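Local coordinates for protein five-membered-cyclitol-phosphate synthase (Streptomyces citricolor, PDB 6K96) that belongs to the myo-inositol-1-phosphate synthase family and binds nicotinamide-adenine-dinucleotide beside a sodium ion on a Rossmann-type domain, in an assembly of four chains, at residues 82-87 with 289-294; 214-219 with 265-270; 182-187 with 298-303. One frame throughout, in Å; residues are numbered along the deposited sequence.

Contact 1: 82-87 with 289-294; sequences NYPLLG and KVQDSS. With NA (sodium ion), chain H; NAD (nicotinamide-adenine-dinucleotide), chain G.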
loop_
_atom_site.group_PDB
_atom_site.type_symbol
_atom_site.label_atom_id
_atom_site.label_comp_id
_atom_site.label_asym_id
_atom_site.label_seq_id
_atom_site.Cartn_x
_atom_site.Cartn_y
_atom_site.Cartn_z
ATOM N N ASN B 82 -24.721 -2.193 12.125
ATOM C CA ASN B 82 -23.357 -2.025 12.670
ATOM C C ASN B 82 -22.718 -0.814 11.977
ATOM O O ASN B 82 -21.522 -0.761 11.915
ATOM C CB ASN B 82 -22.585 -3.341 12.569
ATOM C CG ASN B 82 -22.368 -3.768 11.140
ATOM O OD1 ASN B 82 -22.570 -2.952 10.230
ATOM N ND2 ASN B 82 -21.904 -5.011 10.954
ATOM N N TYR B 83 -23.517 0.099 11.438
ATOM C CA TYR B 83 -23.050 1.482 11.218
ATOM C C TYR B 83 -22.643 2.016 12.589
ATOM O O TYR B 83 -23.218 1.602 13.607
ATOM C CB TYR B 83 -24.125 2.361 10.594
ATOM C CG TYR B 83 -23.665 3.718 10.119
ATOM C CD1 TYR B 83 -22.983 3.845 8.931
ATOM C CD2 TYR B 83 -23.953 4.879 10.825
ATOM C CE1 TYR B 83 -22.548 5.080 8.476
ATOM C CE2 TYR B 83 -23.581 6.126 10.353
ATOM C CZ TYR B 83 -22.849 6.225 9.191
ATOM O OH TYR B 83 -22.469 7.431 8.693
ATOM N N PRO B 84 -21.591 2.857 12.693
ATOM C CA PRO B 84 -21.190 3.412 13.991
ATOM C C PRO B 84 -22.281 4.264 14.672
ATOM O O PRO B 84 -23.088 4.821 14.022
ATOM C CB PRO B 84 -19.986 4.321 13.644
ATOM C CG PRO B 84 -19.447 3.716 12.392
ATOM C CD PRO B 84 -20.676 3.251 11.614
ATOM N N LEU B 85 -22.235 4.323 16.001
ATOM C CA LEU B 85 -22.793 5.414 16.843
ATOM C C LEU B 85 -21.962 6.672 16.606
ATOM O O LEU B 85 -20.738 6.588 16.767
ATOM C CB LEU B 85 -22.738 5.028 18.323
ATOM C CG LEU B 85 -23.976 4.286 18.825
ATOM C CD1 LEU B 85 -23.912 2.818 18.397
ATOM C CD2 LEU B 85 -24.112 4.442 20.347
ATOM N N LEU B 86 -22.610 7.769 16.218
ATOM C CA LEU B 86 -21.901 9.003 15.839
ATOM C C LEU B 86 -21.773 9.928 17.052
ATOM O O LEU B 86 -21.066 10.949 16.918
ATOM C CB LEU B 86 -22.636 9.698 14.689
ATOM C CG LEU B 86 -22.505 9.077 13.303
ATOM C CD1 LEU B 86 -22.983 10.093 12.272
ATOM C CD2 LEU B 86 -21.092 8.630 12.973
ATOM N N GLY B 87 -22.379 9.600 18.195
ATOM C CA GLY B 87 -22.193 10.436 19.400
ATOM C C GLY B 87 -22.959 11.739 19.263
ATOM O O GLY B 87 -22.375 12.838 19.420
ATOM N N LYS B 289 -10.488 2.850 1.807
ATOM C CA LYS B 289 -11.357 2.492 2.955
ATOM C C LYS B 289 -12.497 3.491 2.968
ATOM O O LYS B 289 -12.160 4.639 2.777
ATOM C CB LYS B 289 -10.585 2.431 4.269
ATOM C CG LYS B 289 -11.294 1.640 5.364
ATOM C CD LYS B 289 -10.454 1.418 6.585
ATOM C CE LYS B 289 -10.719 0.086 7.267
ATOM N NZ LYS B 289 -11.502 0.226 8.531
ATOM N N VAL B 290 -13.762 3.068 3.140
ATOM C CA VAL B 290 -14.942 3.957 3.302
ATOM C C VAL B 290 -15.923 3.378 4.322
ATOM O O VAL B 290 -15.837 2.167 4.632
ATOM C CB VAL B 290 -15.612 4.148 1.942
ATOM C CG1 VAL B 290 -14.656 4.747 0.942
ATOM C CG2 VAL B 290 -16.198 2.859 1.398
ATOM N N GLN B 291 -16.812 4.204 4.859
ATOM C CA GLN B 291 -17.986 3.756 5.672
ATOM C C GLN B 291 -19.083 3.399 4.679
ATOM O O GLN B 291 -19.777 4.320 4.264
ATOM C CB GLN B 291 -18.699 4.832 6.492
ATOM C CG GLN B 291 -18.462 4.854 7.974
ATOM C CD GLN B 291 -18.399 3.593 8.803
ATOM O OE1 GLN B 291 -17.701 3.636 9.793
ATOM N NE2 GLN B 291 -19.085 2.508 8.480
ATOM N N ASP B 292 -19.188 2.128 4.280
ATOM C CA ASP B 292 -20.010 1.702 3.097
ATOM C C ASP B 292 -21.382 2.398 3.147
ATOM O O ASP B 292 -21.774 3.001 2.152
ATOM C CB ASP B 292 -20.090 0.180 2.987
ATOM C CG ASP B 292 -20.615 -0.306 1.649
ATOM O OD1 ASP B 292 -20.271 0.347 0.666
ATOM O OD2 ASP B 292 -21.446 -1.296 1.622
ATOM N N SER B 293 -22.053 2.443 4.285
ATOM C CA SER B 293 -23.431 2.992 4.348
ATOM C C SER B 293 -23.466 4.533 4.380
ATOM O O SER B 293 -24.599 5.104 4.193
ATOM C CB SER B 293 -24.156 2.412 5.501
ATOM O OG SER B 293 -24.478 1.063 5.228
ATOM N N SER B 294 -22.335 5.206 4.587
ATOM C CA SER B 294 -22.206 6.663 4.315
ATOM C C SER B 294 -22.191 6.823 2.801
ATOM O O SER B 294 -22.734 7.832 2.319
ATOM C CB SER B 294 -20.966 7.306 4.972
ATOM O OG SER B 294 -21.142 7.485 6.389
HETATM NA NA NA H . -25.202 -0.248 3.185
HETATM P PA NAD G . -29.215 -3.750 5.312
HETATM O O1A NAD G . -29.014 -5.205 5.132
HETATM O O2A NAD G . -28.414 -3.115 6.415
HETATM O O5B NAD G . -30.723 -3.295 5.400
HETATM C C5B NAD G . -31.680 -4.286 4.958
HETATM C C4B NAD G . -32.907 -4.204 5.829
HETATM O O4B NAD G . -34.105 -4.731 5.167
HETATM C C3B NAD G . -32.773 -5.007 7.126
HETATM O O3B NAD G . -33.287 -4.221 8.195
HETATM C C2B NAD G . -33.690 -6.198 6.859
HETATM O O2B NAD G . -33.938 -6.742 8.124
HETATM C C1B NAD G . -34.829 -5.457 6.150
HETATM N N9A NAD G . -35.828 -6.251 5.463
HETATM C C8A NAD G . -35.588 -7.484 4.907
HETATM N N7A NAD G . -36.621 -7.964 4.253
HETATM C C5A NAD G . -37.596 -6.977 4.354
HETATM C C6A NAD G . -38.912 -6.909 3.854
HETATM N N6A NAD G . -39.451 -7.871 3.113
HETATM N N1A NAD G . -39.621 -5.771 4.089
HETATM C C2A NAD G . -39.039 -4.817 4.840
HETATM N N3A NAD G . -37.819 -4.789 5.371
HETATM C C4A NAD G . -37.121 -5.906 5.089
HETATM O O3 NAD G . -28.813 -3.051 3.945
HETATM P PN NAD G . -28.160 -1.603 3.688
HETATM O O1N NAD G . -29.009 -0.601 4.371
HETATM O O2N NAD G . -26.707 -1.816 3.987
HETATM O O5D NAD G . -28.384 -1.464 2.098
HETATM C C5D NAD G . -29.785 -1.483 1.599
HETATM C C4D NAD G . -29.783 -1.700 0.115
HETATM O O4D NAD G . -29.144 -0.606 -0.583
HETATM C C3D NAD G . -29.039 -2.977 -0.302
HETATM O O3D NAD G . -29.749 -3.544 -1.381
HETATM C C2D NAD G . -27.736 -2.435 -0.883
HETATM O O2D NAD G . -27.127 -3.204 -1.903
HETATM C C1D NAD G . -28.225 -1.146 -1.543
HETATM N N1N NAD G . -27.060 -0.257 -1.835
HETATM C C2N NAD G . -26.113 0.021 -0.792
HETATM C C3N NAD G . -24.922 0.677 -1.052
HETATM C C7N NAD G . -23.994 0.969 0.113
HETATM O O7N NAD G . -24.364 0.738 1.257
HETATM N N7N NAD G . -22.787 1.462 -0.154
HETATM C C4N NAD G . -24.657 1.024 -2.376
HETATM C C5N NAD G . -25.650 0.909 -3.341
HETATM C C6N NAD G . -26.803 0.193 -3.075
#

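Contact 2: 214-219 with 265-270; sequences LNLGGN and HKVAML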
loop_
_atom_site.group_PDB
_atom_site.type_symbol
_atom_site.label_atom_id
_atom_site.label_comp_id
_atom_site.label_asym_id
_atom_site.label_seq_id
_atom_site.Cartn_x
_atom_site.Cartn_y
_atom_site.Cartn_z
ATOM N N LEU B 214 -10.291 -6.050 -5.707
ATOM C CA LEU B 214 -11.027 -6.888 -4.738
ATOM C C LEU B 214 -11.567 -6.025 -3.622
ATOM O O LEU B 214 -10.908 -5.057 -3.347
ATOM C CB LEU B 214 -10.158 -8.038 -4.238
ATOM C CG LEU B 214 -8.724 -7.721 -3.826
ATOM C CD1 LEU B 214 -8.602 -7.880 -2.321
ATOM C CD2 LEU B 214 -7.804 -8.734 -4.519
ATOM N N ASN B 215 -12.724 -6.403 -3.061
ATOM C CA ASN B 215 -13.488 -5.678 -2.006
ATOM C C ASN B 215 -13.643 -6.606 -0.788
ATOM O O ASN B 215 -13.545 -7.837 -0.937
ATOM C CB ASN B 215 -14.821 -5.144 -2.519
ATOM C CG ASN B 215 -14.678 -4.298 -3.770
ATOM O OD1 ASN B 215 -14.712 -3.053 -3.714
ATOM N ND2 ASN B 215 -14.486 -4.954 -4.907
ATOM N N LEU B 216 -13.703 -6.018 0.407
ATOM C CA LEU B 216 -13.868 -6.746 1.692
ATOM C C LEU B 216 -14.971 -5.994 2.420
ATOM O O LEU B 216 -14.968 -4.804 2.283
ATOM C CB LEU B 216 -12.579 -6.705 2.532
ATOM C CG LEU B 216 -11.283 -7.152 1.864
ATOM C CD1 LEU B 216 -10.069 -6.876 2.775
ATOM C CD2 LEU B 216 -11.361 -8.643 1.521
ATOM N N GLY B 217 -15.822 -6.657 3.183
ATOM C CA GLY B 217 -16.900 -5.998 3.922
ATOM C C GLY B 217 -17.276 -6.834 5.118
ATOM O O GLY B 217 -16.723 -7.968 5.256
ATOM N N GLY B 218 -18.195 -6.348 5.944
ATOM C CA GLY B 218 -18.604 -7.055 7.174
ATOM C C GLY B 218 -20.003 -6.731 7.625
ATOM O O GLY B 218 -20.247 -6.911 8.778
ATOM N N ASN B 219 -20.885 -6.292 6.732
ATOM C CA ASN B 219 -22.305 -5.984 7.044
ATOM C C ASN B 219 -23.250 -6.942 6.314
ATOM O O ASN B 219 -22.825 -7.748 5.472
ATOM C CB ASN B 219 -22.688 -4.529 6.725
ATOM C CG ASN B 219 -22.452 -4.086 5.300
ATOM O OD1 ASN B 219 -22.354 -4.904 4.389
ATOM N ND2 ASN B 219 -22.282 -2.793 5.112
ATOM N N HIS B 265 -17.736 -1.001 7.406
ATOM C CA HIS B 265 -16.599 -0.533 6.577
ATOM C C HIS B 265 -16.462 -1.346 5.308
ATOM O O HIS B 265 -16.688 -2.513 5.355
ATOM C CB HIS B 265 -15.254 -0.622 7.295
ATOM C CG HIS B 265 -15.010 0.515 8.203
ATOM N ND1 HIS B 265 -14.662 0.310 9.502
ATOM C CD2 HIS B 265 -15.095 1.849 8.013
ATOM C CE1 HIS B 265 -14.501 1.484 10.112
ATOM N NE2 HIS B 265 -14.784 2.463 9.220
ATOM N N LYS B 266 -16.026 -0.750 4.215
ATOM C CA LYS B 266 -15.725 -1.535 3.006
ATOM C C LYS B 266 -14.295 -1.161 2.595
ATOM O O LYS B 266 -14.015 0.016 2.557
ATOM C CB LYS B 266 -16.775 -1.278 1.924
ATOM C CG LYS B 266 -16.292 -1.545 0.505
ATOM C CD LYS B 266 -17.401 -1.689 -0.519
ATOM C CE LYS B 266 -17.887 -3.114 -0.575
ATOM N NZ LYS B 266 -18.723 -3.296 -1.790
ATOM N N VAL B 267 -13.475 -2.138 2.226
ATOM C CA VAL B 267 -12.078 -1.959 1.789
ATOM C C VAL B 267 -11.994 -2.421 0.360
ATOM O O VAL B 267 -12.575 -3.397 0.085
ATOM C CB VAL B 267 -11.098 -2.750 2.653
ATOM C CG1 VAL B 267 -9.741 -2.751 1.995
ATOM C CG2 VAL B 267 -11.019 -2.198 4.060
ATOM N N ALA B 268 -11.268 -1.719 -0.488
ATOM C CA ALA B 268 -11.000 -2.046 -1.888
ATOM C C ALA B 268 -9.492 -2.074 -2.078
ATOM O O ALA B 268 -8.862 -1.387 -1.403
ATOM C CB ALA B 268 -11.595 -0.986 -2.720
ATOM N N MET B 269 -8.948 -2.976 -2.859
ATOM C CA MET B 269 -7.502 -3.036 -3.109
ATOM C C MET B 269 -7.405 -3.151 -4.604
ATOM O O MET B 269 -8.204 -3.926 -5.167
ATOM C CB MET B 269 -6.822 -4.218 -2.425
ATOM C CG MET B 269 -6.137 -3.812 -1.156
ATOM S SD MET B 269 -6.667 -4.816 0.261
ATOM C CE MET B 269 -6.500 -6.478 -0.366
ATOM N N LEU B 270 -6.604 -2.319 -5.253
ATOM C CA LEU B 270 -6.522 -2.513 -6.707
ATOM C C LEU B 270 -5.066 -2.467 -7.139
ATOM O O LEU B 270 -4.204 -2.092 -6.323
ATOM C CB LEU B 270 -7.522 -1.612 -7.437
ATOM C CG LEU B 270 -7.259 -0.131 -7.462
ATOM C CD1 LEU B 270 -6.173 0.142 -8.496
ATOM C CD2 LEU B 270 -8.549 0.654 -7.756
#

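Contact 3: 182-187 with 298-303; sequences DDLASH and GVIIDL. With NAD (nicotinamide-adenine-dinucleotide), chain G.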
loop_
_atom_site.group_PDB
_atom_site.type_symbol
_atom_site.label_atom_id
_atom_site.label_comp_id
_atom_site.label_asym_id
_atom_site.label_seq_id
_atom_site.Cartn_x
_atom_site.Cartn_y
_atom_site.Cartn_z
ATOM N N ASP B 182 -33.116 3.379 -11.159
ATOM C CA ASP B 182 -32.874 2.440 -10.062
ATOM C C ASP B 182 -31.379 2.325 -9.692
ATOM O O ASP B 182 -30.516 2.614 -10.517
ATOM C CB ASP B 182 -33.371 1.035 -10.420
ATOM C CG ASP B 182 -34.803 1.017 -10.895
ATOM O OD1 ASP B 182 -35.638 1.596 -10.195
ATOM O OD2 ASP B 182 -35.055 0.485 -11.984
ATOM N N ASP B 183 -31.112 1.901 -8.462
ATOM C CA ASP B 183 -29.808 1.349 -8.005
ATOM C C ASP B 183 -28.824 2.471 -7.667
ATOM O O ASP B 183 -28.279 3.022 -8.647
ATOM C CB ASP B 183 -29.228 0.414 -9.066
ATOM C CG ASP B 183 -28.167 -0.510 -8.515
ATOM O OD1 ASP B 183 -27.949 -0.503 -7.269
ATOM O OD2 ASP B 183 -27.576 -1.251 -9.337
ATOM N N LEU B 184 -28.582 2.734 -6.366
ATOM C CA LEU B 184 -27.611 3.789 -5.905
ATOM C C LEU B 184 -26.227 3.545 -6.491
ATOM O O LEU B 184 -25.688 2.424 -6.286
ATOM C CB LEU B 184 -27.435 3.809 -4.388
ATOM C CG LEU B 184 -28.690 3.990 -3.556
ATOM C CD1 LEU B 184 -28.297 4.188 -2.105
ATOM C CD2 LEU B 184 -29.530 5.139 -4.077
ATOM N N ALA B 185 -25.652 4.575 -7.119
ATOM C CA ALA B 185 -24.191 4.696 -7.373
ATOM C C ALA B 185 -23.497 5.300 -6.140
ATOM O O ALA B 185 -23.743 6.485 -5.812
ATOM C CB ALA B 185 -23.990 5.549 -8.587
ATOM N N SER B 186 -22.669 4.522 -5.444
ATOM C CA SER B 186 -22.157 4.877 -4.095
ATOM C C SER B 186 -21.461 6.235 -4.177
ATOM O O SER B 186 -20.916 6.542 -5.246
ATOM C CB SER B 186 -21.285 3.784 -3.529
ATOM O OG SER B 186 -22.030 2.897 -2.644
ATOM N N HIS B 187 -21.530 7.042 -3.107
ATOM C CA HIS B 187 -20.978 8.428 -3.072
ATOM C C HIS B 187 -19.602 8.414 -3.737
ATOM O O HIS B 187 -19.369 9.177 -4.722
ATOM C CB HIS B 187 -20.874 8.990 -1.641
ATOM C CG HIS B 187 -20.891 10.489 -1.618
ATOM N ND1 HIS B 187 -21.024 11.226 -0.438
ATOM C CD2 HIS B 187 -20.879 11.402 -2.633
ATOM C CE1 HIS B 187 -21.072 12.508 -0.738
ATOM N NE2 HIS B 187 -20.999 12.641 -2.071
ATOM N N GLY B 298 -24.899 9.495 1.645
ATOM C CA GLY B 298 -24.370 10.604 0.826
ATOM C C GLY B 298 -25.075 10.772 -0.501
ATOM O O GLY B 298 -24.964 11.863 -1.082
ATOM N N VAL B 299 -25.782 9.741 -0.978
ATOM C CA VAL B 299 -26.508 9.823 -2.286
ATOM C C VAL B 299 -28.022 9.779 -2.023
ATOM O O VAL B 299 -28.764 10.493 -2.686
ATOM C CB VAL B 299 -25.964 8.731 -3.215
ATOM C CG1 VAL B 299 -27.018 8.177 -4.141
ATOM C CG2 VAL B 299 -24.734 9.220 -3.975
ATOM N N ILE B 300 -28.452 9.047 -1.012
ATOM C CA ILE B 300 -29.877 8.989 -0.633
ATOM C C ILE B 300 -30.296 10.434 -0.354
ATOM O O ILE B 300 -31.242 10.917 -0.977
ATOM C CB ILE B 300 -30.124 8.001 0.515
ATOM C CG1 ILE B 300 -29.761 6.587 0.067
ATOM C CG2 ILE B 300 -31.568 8.041 0.961
ATOM C CD1 ILE B 300 -29.778 5.548 1.179
ATOM N N ILE B 301 -29.568 11.169 0.472
ATOM C CA ILE B 301 -29.995 12.559 0.831
ATOM C C ILE B 301 -30.271 13.407 -0.417
ATOM O O ILE B 301 -31.103 14.261 -0.329
ATOM C CB ILE B 301 -28.966 13.248 1.732
ATOM C CG1 ILE B 301 -29.611 14.431 2.445
ATOM C CG2 ILE B 301 -27.736 13.632 0.905
ATOM C CD1 ILE B 301 -30.826 14.060 3.219
ATOM N N ASP B 302 -29.541 13.212 -1.511
ATOM C CA ASP B 302 -29.797 13.810 -2.847
ATOM C C ASP B 302 -31.169 13.292 -3.352
ATOM O O ASP B 302 -32.093 14.091 -3.434
ATOM C CB ASP B 302 -28.628 13.438 -3.776
ATOM C CG ASP B 302 -27.597 14.533 -3.971
ATOM O OD1 ASP B 302 -27.851 15.382 -4.822
ATOM O OD2 ASP B 302 -26.529 14.531 -3.295
ATOM N N LEU B 303 -31.313 11.978 -3.583
ATOM C CA LEU B 303 -32.513 11.368 -4.211
ATOM C C LEU B 303 -33.785 11.685 -3.400
ATOM O O LEU B 303 -34.798 11.994 -4.028
ATOM C CB LEU B 303 -32.319 9.847 -4.348
ATOM C CG LEU B 303 -31.195 9.398 -5.271
ATOM C CD1 LEU B 303 -31.195 7.896 -5.371
ATOM C CD2 LEU B 303 -31.315 10.010 -6.651
HETATM P PA NAD G . -29.215 -3.750 5.312
HETATM O O1A NAD G . -29.014 -5.205 5.132
HETATM O O2A NAD G . -28.414 -3.115 6.415
HETATM O O5B NAD G . -30.723 -3.295 5.400
HETATM C C5B NAD G . -31.680 -4.286 4.958
HETATM C C4B NAD G . -32.907 -4.204 5.829
HETATM O O4B NAD G . -34.105 -4.731 5.167
HETATM C C3B NAD G . -32.773 -5.007 7.126
HETATM O O3B NAD G . -33.287 -4.221 8.195
HETATM C C2B NAD G . -33.690 -6.198 6.859
HETATM O O2B NAD G . -33.938 -6.742 8.124
HETATM C C1B NAD G . -34.829 -5.457 6.150
HETATM N N9A NAD G . -35.828 -6.251 5.463
HETATM C C8A NAD G . -35.588 -7.484 4.907
HETATM N N7A NAD G . -36.621 -7.964 4.253
HETATM C C5A NAD G . -37.596 -6.977 4.354
HETATM C C6A NAD G . -38.912 -6.909 3.854
HETATM N N6A NAD G . -39.451 -7.871 3.113
HETATM N N1A NAD G . -39.621 -5.771 4.089
HETATM C C2A NAD G . -39.039 -4.817 4.840
HETATM N N3A NAD G . -37.819 -4.789 5.371
HETATM C C4A NAD G . -37.121 -5.906 5.089
HETATM O O3 NAD G . -28.813 -3.051 3.945
HETATM P PN NAD G . -28.160 -1.603 3.688
HETATM O O1N NAD G . -29.009 -0.601 4.371
HETATM O O2N NAD G . -26.707 -1.816 3.987
HETATM O O5D NAD G . -28.384 -1.464 2.098
HETATM C C5D NAD G . -29.785 -1.483 1.599
HETATM C C4D NAD G . -29.783 -1.700 0.115
HETATM O O4D NAD G . -29.144 -0.606 -0.583
HETATM C C3D NAD G . -29.039 -2.977 -0.302
HETATM O O3D NAD G . -29.749 -3.544 -1.381
HETATM C C2D NAD G . -27.736 -2.435 -0.883
HETATM O O2D NAD G . -27.127 -3.204 -1.903
HETATM C C1D NAD G . -28.225 -1.146 -1.543
HETATM N N1N NAD G . -27.060 -0.257 -1.835
HETATM C C2N NAD G . -26.113 0.021 -0.792
HETATM C C3N NAD G . -24.922 0.677 -1.052
HETATM C C7N NAD G . -23.994 0.969 0.113
HETATM O O7N NAD G . -24.364 0.738 1.257
HETATM N N7N NAD G . -22.787 1.462 -0.154
HETATM C C4N NAD G . -24.657 1.024 -2.376
HETATM C C5N NAD G . -25.650 0.909 -3.341
HETATM C C6N NAD G . -26.803 0.193 -3.075
#

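Contact 1: 82-87 with 289-294
Tyr83 lies across the turn formed by Gln291, Ser293 and Ser294, and joins a loop of the Rossmann-type dinucleotide-binding domain to the point where strand 281-291 gives way to helix 292-313. The tight part of the contact is the ring and its hydroxyl. With CG anti to the backbone N (chi1 -170°), the tyrosine reaches past the turn, and its OH donates a hydrogen bond of 2.7 Å to Ser294 OG, which sits at the ring edge, in plane. A tyrosine suits this place because it combines a flat apolar body with a polar end long enough to meet a buried hydroxyl. That serine oxygen is also hydrogen-bonded to Thr280 OG1 of the second subunit, so the interface reaches into the same polar cluster. Ser293 CB approaches the ring obliquely, 3.9 Å from Tyr83 CD1. Within the turn, Ser294 N bonds back to Gln291 O at 2.7 Å.

Pro84 is the partly exposed margin of this packed part. Its CD lies 3.4 Å above one face of the Tyr83 ring, off toward the rim, while CG meets Gln291 OE1 at 3.1 Å. Gln291, bent at chi2, meets the proline from the opposite direction, with its amide plane turned 65° from the phenol ring, and its NE2 is held by Asp264 OD2. The loose side begins beyond the proline, where the loop runs out to solvent at Leu85 and Gly87.

On the pocket side, serine suits position 293 because a short hydroxyl can serve as a metal ligand close to the backbone. Ser293 OG is also hydrogen-bonded to OD1 of the same Asp264. Asn15 OD1 and the dinucleotide's O2N and O7N are the other sodium ligands, and Ser293 OG binds the ion at 2.5 Å.

Contact 2: 214-219 with 265-270
Lys266 reaches over the face that carries Asn215 and Ala268, passing Leu216 O on the way to Asn215. Its CB lies 4.0 Å from Leu216 O and its CG 3.9 Å from the same oxygen. The side chain also touches that of Asp292, and after the bend at chi3 (-87°) CE comes to 4.2 Å from Asn215 CB. The side chain's nearest atom stays about 6 Å from the bound dinucleotide. A lysine suits this position because its long methylene run spans from Leu216 O to Asn215 CB. The two strands belong to the mixed sheet beside the Rossmann-type domain; segments 214-217 and 265-270 are antiparallel, their directions 161° apart. Leu214 with Met269 and Leu216 with Val267 are hydrogen-bonded pairs: Leu214 N donates to Met269 O at 3.0 Å, and Val267 N to Leu216 O at 3.1 Å. Between them Asn215 and Ala268 form a non-hydrogen-bonded pair, where the alanine methyl is the neighbour of the amide: Asn215 OD1 stands 3.9 Å from Ala268 CB and is hydrogen-bonded to Thr190 OG1. The opposite face, with its four apolar residues Leu214, Leu216, Val267 and Met269, packs on Tyr212, Leu216 and Met269 of the third subunit.

Contact 3: 182-187 with 298-303
Leu184 pushes its forked end into a hollow between Val299, Ile300 and Leu303 on helix 292-313, packing the loop after the last strand of the Rossmann-type sheet, 179-180, against that helix. Its CG is anti to the carbonyl carbon (chi1 -56°), which aims the two methyls at the helix and leaves CB for the nicotinamide ring. CD1 settles on Ile300 CG1 at 3.6 Å, while CD2 touches both Leu303 CD1 at 3.5 Å and Val299 CG1 at 3.9 Å. A branched leucine suits this hollow because each methyl has its own neighbours.

The helix answers with a bump of its own. Val299 CG2 enters the concave side of the loop, 3.4 Å from Ala185 O and 3.9 Å from His187 CA. The beta-branched valine is compact enough for the bend, and its other methyl remains in reach of Leu184. At the far end His187 lies flat against the helix at Gly298: Gly298 O is over the centre of the imidazole, 3.9 Å above its plane, and glycine, with no side chain, lets the ring come close. His187 NE2 makes a weak hydrogen bond to Arg204 O of the second subunit.

The loop's other side lines the ligand pocket. There the nicotinamide-adenine-dinucleotide amide N7N donates a 3.0 Å hydrogen bond to Ser186 OG.

Contacts 1 and 3 share helix 292-313, and their centres lie 16 Å apart. Both serve the carboxamide nitrogen of the bound dinucleotide: Asp292 O and, weakly, Asp292 OD1 from contact 1, Ser186 OG from contact 3. Only contact 1 supplies a sodium ligand; the Ser186 side chain stays about 7 Å from the ion. Contact 2, centred 13 Å from contact 1, joins it through neighbouring strands, with Val290 O and Lys266 N 3.0 Å apart in a probable hydrogen bond. Contacts 2 and 3 do not touch, their nearest atoms being about 7 Å apart. In sequence, contact 2 is nested inside the loops closed by both others.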